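Long-range contacts in Ice-binding protein (Colwellia, PDB 3WP9), which binds the surface of ice crystals, inhibits their growth and prevents large ice grains from forming at the expense of smaller ones: residues A54-D59 and I68-L73; G142-A147 and A177-I182; A168-L173 and K186-V191. All blocks are in the same frame, centred on the assembly; numbering follows the deposited sequence.

Contact 1: A54-D59 and I68-L73; sequences AMYTVD and INSPYL
Thr57 O accepts the shortest bond of this contact, 2.8 Å from Ser70 N. The CA-H of Asn69 also approaches this oxygen. Two more backbone bonds set the parallel register. Ile68 N donates to Met55 O at 2.9 Å, and Thr57 N donates to Ile68 O. Tyr56 therefore pairs with Ile68, and Thr57 with Asn69.

The Tyr56 and Ile68 side chains lie side by side on the same face of the sheet and point the same way. Tyr56 CD1 is 3.9 Å from Ile68 CB and 3.5 Å from Ser70 CB. Leu73 CD2 comes over one face of the ring, offset toward its rim. It lies 4.0 Å from the ring centroid in a CH-pi contact. With CG anti to the backbone N (chi1 170°), the Leu73 side chain extends toward the ring. With an alanine in place of Tyr56, Leu73 CD2 and the flank of Ile68 would probably lose the ring they rest on. Beyond the strand, Pro71 CB packs 3.6 Å from Val58 O.

Asp59 turns its carboxylate elsewhere: OD2 bonds Thr40, an ice-binding residue by similarity, and OD1 takes the backbone N-H groups of Gly41 and Ala61. In the right-handed beta-helix, strand 67-69 is an outermost strand of a parallel sheet. Strand 55-57 lies between it and strand 33-36. Helix 71-89 follows strand 67-69 after the single residue Ser70, and its Leu74 also touches Tyr56 and Val58.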
loop_
_atom_site.group_PDB
_atom_site.type_symbol
_atom_site.label_atom_id
_atom_site.label_comp_id
_atom_site.label_asym_id
_atom_site.label_seq_id
_atom_site.Cartn_x
_atom_site.Cartn_y
_atom_site.Cartn_z
ATOM N N ALA A 54 -10.392 6.225 -12.166
ATOM C CA ALA A 54 -11.354 5.264 -12.676
ATOM C C ALA A 54 -11.593 4.242 -11.582
ATOM O O ALA A 54 -10.696 3.990 -10.749
ATOM C CB ALA A 54 -10.808 4.527 -13.873
ATOM N N MET A 55 -12.760 3.638 -11.633
ATOM C CA MET A 55 -13.130 2.563 -10.731
ATOM C C MET A 55 -13.488 1.392 -11.611
ATOM O O MET A 55 -14.438 1.525 -12.421
ATOM C CB MET A 55 -14.357 3.012 -9.927
ATOM C CG MET A 55 -14.769 2.042 -8.855
ATOM S SD MET A 55 -16.331 2.610 -8.089
ATOM C CE MET A 55 -15.784 4.045 -7.218
ATOM N N TYR A 56 -12.745 0.269 -11.483
ATOM C CA TYR A 56 -12.933 -0.865 -12.288
ATOM C C TYR A 56 -13.556 -1.992 -11.550
ATOM O O TYR A 56 -13.063 -2.355 -10.440
ATOM C CB TYR A 56 -11.549 -1.309 -12.788
ATOM C CG TYR A 56 -10.984 -0.345 -13.802
ATOM C CD1 TYR A 56 -11.512 -0.284 -15.091
ATOM C CD2 TYR A 56 -9.953 0.546 -13.451
ATOM C CE1 TYR A 56 -11.012 0.638 -16.024
ATOM C CE2 TYR A 56 -9.414 1.431 -14.373
ATOM C CZ TYR A 56 -9.975 1.494 -15.628
ATOM O OH TYR A 56 -9.459 2.392 -16.528
ATOM N N THR A 57 -14.534 -2.640 -12.185
ATOM C CA THR A 57 -15.126 -3.877 -11.647
ATOM C C THR A 57 -15.135 -5.036 -12.621
ATOM O O THR A 57 -14.970 -4.817 -13.838
ATOM C CB THR A 57 -16.553 -3.597 -11.080
ATOM O OG1 THR A 57 -17.371 -3.048 -12.116
ATOM C CG2 THR A 57 -16.509 -2.466 -10.011
ATOM N N VAL A 58 -15.314 -6.251 -12.099
ATOM C CA VAL A 58 -15.408 -7.409 -12.933
ATOM C C VAL A 58 -16.747 -7.488 -13.698
ATOM O O VAL A 58 -16.850 -8.260 -14.653
ATOM C CB VAL A 58 -15.160 -8.680 -12.163
ATOM C CG1 VAL A 58 -13.857 -8.570 -11.432
ATOM C CG2 VAL A 58 -16.279 -9.023 -11.149
ATOM N N ASP A 59 -17.758 -6.696 -13.309
ATOM C CA ASP A 59 -19.102 -6.912 -13.829
ATOM C C ASP A 59 -19.786 -5.575 -13.806
ATOM O O ASP A 59 -19.099 -4.514 -13.766
ATOM C CB ASP A 59 -19.827 -8.012 -13.007
ATOM C CG ASP A 59 -19.929 -7.682 -11.518
ATOM O OD1 ASP A 59 -19.714 -6.529 -11.109
ATOM O OD2 ASP A 59 -20.250 -8.608 -10.735
ATOM N N ILE A 68 -16.519 0.843 -14.256
ATOM C CA ILE A 68 -16.242 0.358 -15.618
ATOM C C ILE A 68 -16.071 -1.148 -15.584
ATOM O O ILE A 68 -15.269 -1.701 -14.790
ATOM C CB ILE A 68 -14.982 1.034 -16.153
ATOM C CG1 ILE A 68 -15.273 2.544 -16.316
ATOM C CG2 ILE A 68 -14.615 0.332 -17.458
ATOM C CD1 ILE A 68 -14.069 3.469 -16.236
ATOM N N ASN A 69 -16.921 -1.815 -16.345
ATOM C CA ASN A 69 -16.890 -3.273 -16.425
ATOM C C ASN A 69 -15.648 -3.661 -17.248
ATOM O O ASN A 69 -15.639 -3.540 -18.474
ATOM C CB ASN A 69 -18.189 -3.756 -17.114
ATOM C CG ASN A 69 -18.392 -5.245 -17.021
ATOM O OD1 ASN A 69 -17.437 -5.997 -16.844
ATOM N ND2 ASN A 69 -19.647 -5.699 -17.131
ATOM N N SER A 70 -14.578 -4.050 -16.553
ATOM C CA SER A 70 -13.285 -4.286 -17.188
ATOM C C SER A 70 -12.576 -5.476 -16.550
ATOM O O SER A 70 -11.475 -5.294 -15.984
ATOM C CB SER A 70 -12.425 -3.021 -17.056
ATOM O OG SER A 70 -11.517 -2.898 -18.111
ATOM N N PRO A 71 -13.178 -6.691 -16.656
ATOM C CA PRO A 71 -12.689 -7.886 -15.964
ATOM C C PRO A 71 -11.318 -8.318 -16.401
ATOM O O PRO A 71 -10.532 -8.828 -15.586
ATOM C CB PRO A 71 -13.741 -8.945 -16.281
ATOM C CG PRO A 71 -14.305 -8.506 -17.605
ATOM C CD PRO A 71 -14.386 -7.004 -17.432
ATOM N N TYR A 72 -10.987 -8.105 -17.690
ATOM C CA TYR A 72 -9.648 -8.556 -18.112
ATOM C C TYR A 72 -8.437 -7.698 -17.602
ATOM O O TYR A 72 -7.415 -8.231 -17.152
ATOM C CB TYR A 72 -9.626 -8.825 -19.615
ATOM C CG TYR A 72 -8.419 -9.638 -19.963
ATOM C CD1 TYR A 72 -8.365 -11.022 -19.657
ATOM C CD2 TYR A 72 -7.310 -9.049 -20.583
ATOM C CE1 TYR A 72 -7.235 -11.800 -19.967
ATOM C CE2 TYR A 72 -6.203 -9.799 -20.898
ATOM C CZ TYR A 72 -6.149 -11.146 -20.586
ATOM O OH TYR A 72 -5.044 -11.879 -20.877
ATOM N N LEU A 73 -8.585 -6.375 -17.670
ATOM C CA LEU A 73 -7.646 -5.427 -17.105
ATOM C C LEU A 73 -7.433 -5.784 -15.634
ATOM O O LEU A 73 -6.306 -5.775 -15.131
ATOM C CB LEU A 73 -8.176 -4.013 -17.189
ATOM C CG LEU A 73 -7.358 -2.982 -16.408
ATOM C CD1 LEU A 73 -5.829 -3.085 -16.551
ATOM C CD2 LEU A 73 -7.780 -1.543 -16.683
#

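Contact 2: G142-A147 and A177-I182; sequences GNLNQA and ASFEGI
Gln146 and Phe179 meet inside the right-handed beta-helix. Gln146 comes from strand 144-146 in one wall, and Phe179 from strand 178-180 in another. The two strand axes stay 9.9 Å apart, too far for backbone pairing, and the side chains bridge the interior.

Gln146 has the most surface buried here. Its CG is anti to the backbone N (chi1 -179°) and the chain stays extended beyond it. This carries the amide across to the opposing strand. There NE2 donates to Ser178 O at 3.1 Å. The bond is fairly straight, 161° at the hydrogen. The acceptor lies near the amide plane of Gln146, but the donor sits above the carbonyl plane of Ser178.

Phe179 is second in buried surface. Its ring plane stands 80° from the Gln146 amide plane, and OE1 meets the ring at its edge, 3.5 Å from CD1. This oxygen is buried and has no hydrogen-bond partner in the model. The NE2 bond probably fixes the turn of the amide that puts it there. The Leu144 and Phe179 side chains point toward each other from their two walls, and Leu144 CD2 lies 4.1 Å from Phe179 CZ. Phe179 also meets the ring of Trp165, and Val152 touches both Gln146 and Phe179.

Ala177 packs beside the amide: its CB lies 3.7 Å from Gln146 OE1 and 4.0 Å from Ala147 O.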
loop_
_atom_site.group_PDB
_atom_site.type_symbol
_atom_site.label_atom_id
_atom_site.label_comp_id
_atom_site.label_asym_id
_atom_site.label_seq_id
_atom_site.Cartn_x
_atom_site.Cartn_y
_atom_site.Cartn_z
ATOM N N GLY A 142 4.956 -11.223 9.904
ATOM C CA GLY A 142 3.838 -10.992 10.785
ATOM C C GLY A 142 2.928 -9.878 10.201
ATOM O O GLY A 142 2.762 -9.707 8.972
ATOM N N ASN A 143 2.329 -9.082 11.119
ATOM C CA ASN A 143 1.421 -8.023 10.705
ATOM C C ASN A 143 2.196 -6.726 10.810
ATOM O O ASN A 143 3.177 -6.678 11.560
ATOM C CB ASN A 143 0.294 -7.915 11.711
ATOM C CG ASN A 143 -0.425 -9.270 11.883
ATOM O OD1 ASN A 143 -0.799 -9.876 10.889
ATOM N ND2 ASN A 143 -0.517 -9.748 13.103
ATOM N N LEU A 144 1.739 -5.781 10.041
ATOM C CA LEU A 144 2.310 -4.381 10.074
ATOM C C LEU A 144 1.258 -3.469 10.745
ATOM O O LEU A 144 0.154 -3.338 10.216
ATOM C CB LEU A 144 2.661 -3.940 8.698
ATOM C CG LEU A 144 3.044 -2.449 8.610
ATOM C CD1 LEU A 144 4.284 -2.201 9.534
ATOM C CD2 LEU A 144 3.230 -2.101 7.085
ATOM N N ASN A 145 1.639 -2.885 11.887
ATOM C CA ASN A 145 0.756 -1.963 12.653
ATOM C C ASN A 145 1.415 -0.570 12.740
ATOM O O ASN A 145 2.559 -0.479 13.137
ATOM C CB ASN A 145 0.463 -2.470 14.058
ATOM C CG ASN A 145 -0.746 -3.374 14.086
ATOM O OD1 ASN A 145 -1.955 -2.897 14.095
ATOM N ND2 ASN A 145 -0.484 -4.655 14.118
ATOM N N GLN A 146 0.676 0.481 12.363
ATOM C CA GLN A 146 1.166 1.867 12.604
ATOM C C GLN A 146 0.238 2.472 13.697
ATOM O O GLN A 146 -1.004 2.458 13.577
ATOM C CB GLN A 146 1.085 2.651 11.328
ATOM C CG GLN A 146 1.615 4.093 11.549
ATOM C CD GLN A 146 1.618 4.869 10.294
ATOM O OE1 GLN A 146 0.738 4.739 9.429
ATOM N NE2 GLN A 146 2.661 5.757 10.154
ATOM N N ALA A 147 0.853 3.031 14.719
ATOM C CA ALA A 147 0.112 3.634 15.844
ATOM C C ALA A 147 -0.545 4.963 15.446
ATOM O O ALA A 147 -0.157 5.629 14.452
ATOM C CB ALA A 147 0.977 3.824 17.062
ATOM N N ALA A 177 -2.807 9.293 11.082
ATOM C CA ALA A 177 -1.429 8.957 10.831
ATOM C C ALA A 177 -1.114 9.331 9.418
ATOM O O ALA A 177 -1.978 9.816 8.656
ATOM C CB ALA A 177 -1.244 7.408 11.051
ATOM N N SER A 178 0.135 9.127 9.023
ATOM C CA SER A 178 0.564 9.356 7.640
ATOM C C SER A 178 1.557 8.255 7.242
ATOM O O SER A 178 2.506 7.942 8.030
ATOM C CB SER A 178 1.280 10.718 7.583
ATOM O OG SER A 178 1.507 11.002 6.221
ATOM N N PHE A 179 1.206 7.622 6.130
ATOM C CA PHE A 179 1.939 6.445 5.710
ATOM C C PHE A 179 2.416 6.626 4.270
ATOM O O PHE A 179 1.716 7.222 3.417
ATOM C CB PHE A 179 1.045 5.175 5.900
ATOM C CG PHE A 179 1.799 3.872 5.669
ATOM C CD1 PHE A 179 2.426 3.212 6.716
ATOM C CD2 PHE A 179 1.832 3.340 4.367
ATOM C CE1 PHE A 179 3.094 1.974 6.477
ATOM C CE2 PHE A 179 2.491 2.143 4.131
ATOM C CZ PHE A 179 3.155 1.498 5.169
ATOM N N GLU A 180 3.583 6.031 4.006
ATOM C CA GLU A 180 4.195 6.143 2.671
ATOM C C GLU A 180 4.632 4.767 2.182
ATOM O O GLU A 180 5.266 4.019 2.942
ATOM C CB GLU A 180 5.526 6.973 2.807
ATOM C CG GLU A 180 5.349 8.389 3.430
ATOM C CD GLU A 180 4.800 9.381 2.442
ATOM O OE1 GLU A 180 4.943 9.211 1.195
ATOM O OE2 GLU A 180 4.196 10.361 2.907
ATOM N N GLY A 181 4.334 4.486 0.944
ATOM C CA GLY A 181 4.896 3.329 0.308
ATOM C C GLY A 181 3.899 2.384 -0.332
ATOM O O GLY A 181 2.695 2.626 -0.354
ATOM N N ILE A 182 4.459 1.314 -0.946
ATOM C CA ILE A 182 3.652 0.375 -1.671
ATOM C C ILE A 182 3.359 -0.748 -0.704
ATOM O O ILE A 182 4.236 -1.435 -0.267
ATOM C CB ILE A 182 4.428 -0.129 -2.945
ATOM C CG1 ILE A 182 4.875 1.101 -3.838
ATOM C CG2 ILE A 182 3.605 -1.178 -3.718
ATOM C CD1 ILE A 182 3.803 1.941 -4.428
#

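Contact 3: A168-L173 and K186-V191; sequences AGYTAL and KTLISV
Thr171 holds the other segment through both of its backbone groups. Its N donates to Leu188 O at 3.0 Å and its O accepts from Ser190 N at 2.8 Å. The next bond runs from Leu173 N to Ser190 O. The CA-H groups of Tyr170 and Ala172 reach Leu188 O and Ser190 O respectively, and that of Ile189 reaches Thr171 O.

Outside the strands, Thr187 bonds Gly169 O. OG1 donates at 2.8 Å from above the carbonyl plane, and Thr187 N adds a weak bond to the same oxygen. OG1 lies between its own backbone N and carbonyl carbon (chi1 64°), and this brings it over Gly169. Nearby, Lys186 CB rests 3.4 Å from Ala168 O.

These pairs stack successive coils of the right-handed beta-helix. The strand axes are 4.7 Å apart and diverge by only 2°. Leu173 and Val191 lie side by side on the inward face, CD1 to CG1 4.2 Å, with Thr171 and Ile189 beside them. On the outward face are Ala172 and Ser190. A water there donates to Leu173 O and weakly to Ser190 O. It also bonds Ser190 OG, whose further link to Thr208 is weak. Thr208 belongs to an ice-binding motif assigned by similarity.

Leu188 CD1 packs 3.6 Å from Tyr170 CB. Several neighbours hold this end. Asn143 OD1 accepts from Tyr170 N, and Asn145 ND2 bonds Tyr170 OH. Ser185 OG bonds Leu188 O. The Lys186 chain bends away, and its charged end makes a cation-pi contact with Tyr85 of helix 71-89.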
loop_
_atom_site.group_PDB
_atom_site.type_symbol
_atom_site.label_atom_id
_atom_site.label_comp_id
_atom_site.label_asym_id
_atom_site.label_seq_id
_atom_site.Cartn_x
_atom_site.Cartn_y
_atom_site.Cartn_z
ATOM N N ALA A 168 3.008 -10.367 5.196
ATOM C CA ALA A 168 2.360 -11.692 5.103
ATOM C C ALA A 168 1.100 -11.813 5.944
ATOM O O ALA A 168 0.265 -12.691 5.648
ATOM C CB ALA A 168 3.409 -12.774 5.446
ATOM N N GLY A 169 0.950 -10.963 6.996
ATOM C CA GLY A 169 -0.263 -10.839 7.819
ATOM C C GLY A 169 -1.178 -9.781 7.323
ATOM O O GLY A 169 -1.458 -9.717 6.099
ATOM N N TYR A 170 -1.742 -8.969 8.238
ATOM C CA TYR A 170 -2.562 -7.844 7.781
ATOM C C TYR A 170 -1.679 -6.580 7.960
ATOM O O TYR A 170 -0.718 -6.587 8.675
ATOM C CB TYR A 170 -3.835 -7.662 8.596
ATOM C CG TYR A 170 -3.587 -7.490 10.109
ATOM C CD1 TYR A 170 -3.161 -6.258 10.620
ATOM C CD2 TYR A 170 -3.752 -8.525 11.008
ATOM C CE1 TYR A 170 -2.930 -6.073 11.964
ATOM C CE2 TYR A 170 -3.510 -8.380 12.376
ATOM C CZ TYR A 170 -3.087 -7.171 12.897
ATOM O OH TYR A 170 -2.747 -6.963 14.258
ATOM N N THR A 171 -2.128 -5.529 7.344
ATOM C CA THR A 171 -1.579 -4.151 7.609
ATOM C C THR A 171 -2.727 -3.320 8.239
ATOM O O THR A 171 -3.840 -3.314 7.667
ATOM C CB THR A 171 -1.208 -3.561 6.274
ATOM O OG1 THR A 171 -0.154 -4.348 5.730
ATOM C CG2 THR A 171 -0.678 -2.142 6.502
ATOM N N ALA A 172 -2.480 -2.689 9.394
ATOM C CA ALA A 172 -3.481 -1.885 10.091
ATOM C C ALA A 172 -2.778 -0.559 10.454
ATOM O O ALA A 172 -1.864 -0.553 11.239
ATOM C CB ALA A 172 -4.045 -2.605 11.338
ATOM N N LEU A 173 -3.330 0.518 9.926
ATOM C CA LEU A 173 -2.809 1.854 10.260
ATOM C C LEU A 173 -3.847 2.534 11.139
ATOM O O LEU A 173 -5.077 2.459 10.867
ATOM C CB LEU A 173 -2.651 2.595 8.925
ATOM C CG LEU A 173 -1.899 1.884 7.763
ATOM C CD1 LEU A 173 -1.773 2.870 6.608
ATOM C CD2 LEU A 173 -0.539 1.423 8.267
ATOM N N LYS A 186 -0.671 -9.637 2.038
ATOM C CA LYS A 186 -1.211 -10.970 1.702
ATOM C C LYS A 186 -2.674 -11.058 2.084
ATOM O O LYS A 186 -3.433 -11.911 1.553
ATOM C CB LYS A 186 -0.377 -12.044 2.394
ATOM C CG LYS A 186 -0.856 -13.486 2.098
ATOM C CD LYS A 186 0.050 -14.253 1.156
ATOM C CE LYS A 186 -0.133 -13.736 -0.256
ATOM N NZ LYS A 186 0.182 -14.685 -1.400
ATOM N N THR A 187 -3.039 -10.323 3.120
ATOM C CA THR A 187 -4.456 -10.358 3.523
ATOM C C THR A 187 -5.030 -8.940 3.422
ATOM O O THR A 187 -5.017 -8.358 2.274
ATOM C CB THR A 187 -4.757 -11.008 4.920
ATOM O OG1 THR A 187 -4.183 -10.279 5.979
ATOM C CG2 THR A 187 -4.193 -12.478 5.030
ATOM N N LEU A 188 -5.509 -8.407 4.552
ATOM C CA LEU A 188 -6.259 -7.154 4.504
ATOM C C LEU A 188 -5.385 -5.924 4.745
ATOM O O LEU A 188 -4.340 -6.041 5.353
ATOM C CB LEU A 188 -7.469 -7.124 5.424
ATOM C CG LEU A 188 -7.381 -6.998 6.890
ATOM C CD1 LEU A 188 -6.572 -5.765 7.250
ATOM C CD2 LEU A 188 -8.774 -6.728 7.492
ATOM N N ILE A 189 -5.884 -4.810 4.278
ATOM C CA ILE A 189 -5.247 -3.532 4.644
ATOM C C ILE A 189 -6.336 -2.683 5.247
ATOM O O ILE A 189 -7.337 -2.422 4.564
ATOM C CB ILE A 189 -4.564 -2.804 3.427
ATOM C CG1 ILE A 189 -3.468 -3.679 2.808
ATOM C CG2 ILE A 189 -4.028 -1.401 3.860
ATOM C CD1 ILE A 189 -3.064 -3.170 1.397
ATOM N N SER A 190 -6.143 -2.245 6.525
ATOM C CA SER A 190 -7.135 -1.460 7.200
ATOM C C SER A 190 -6.482 -0.099 7.469
ATOM O O SER A 190 -5.387 -0.081 8.043
ATOM C CB SER A 190 -7.490 -2.176 8.564
ATOM O OG SER A 190 -8.203 -1.316 9.406
ATOM N N VAL A 191 -7.238 0.967 7.139
ATOM C CA VAL A 191 -6.695 2.329 7.348
ATOM C C VAL A 191 -7.767 3.038 8.234
ATOM O O VAL A 191 -8.911 3.094 7.851
ATOM C CB VAL A 191 -6.506 3.036 6.017
ATOM C CG1 VAL A 191 -5.685 4.299 6.276
ATOM C CG2 VAL A 191 -5.733 2.166 5.059
HETATM O O HOH W 1 -6.434 -0.044 11.176
#

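Overall arrangement
Contacts 2 and 3 adjoin, with centres about 9 Å apart. Strands 144-146 and 171-173 are neighbours in one parallel sheet, joined by Leu144 N to Tyr170 O at 2.9 Å and Leu144 O to Ala172 N at 2.8 Å, both probable hydrogen bonds. Contact 3 continues that wall to the next coil, while contact 2 crosses the interior to another wall. Contact 1 is separate, its centre about 28 Å from that of contact 2 and 24 Å from that of contact 3. Of the sites assigned to ice binding by similarity, Thr40 touches contact 1, its side chain about 3 Å from that of Asp59. The side chain of Thr193 is farther off, about 8 Å from that of Val191 and 10 Å from that of Ala177.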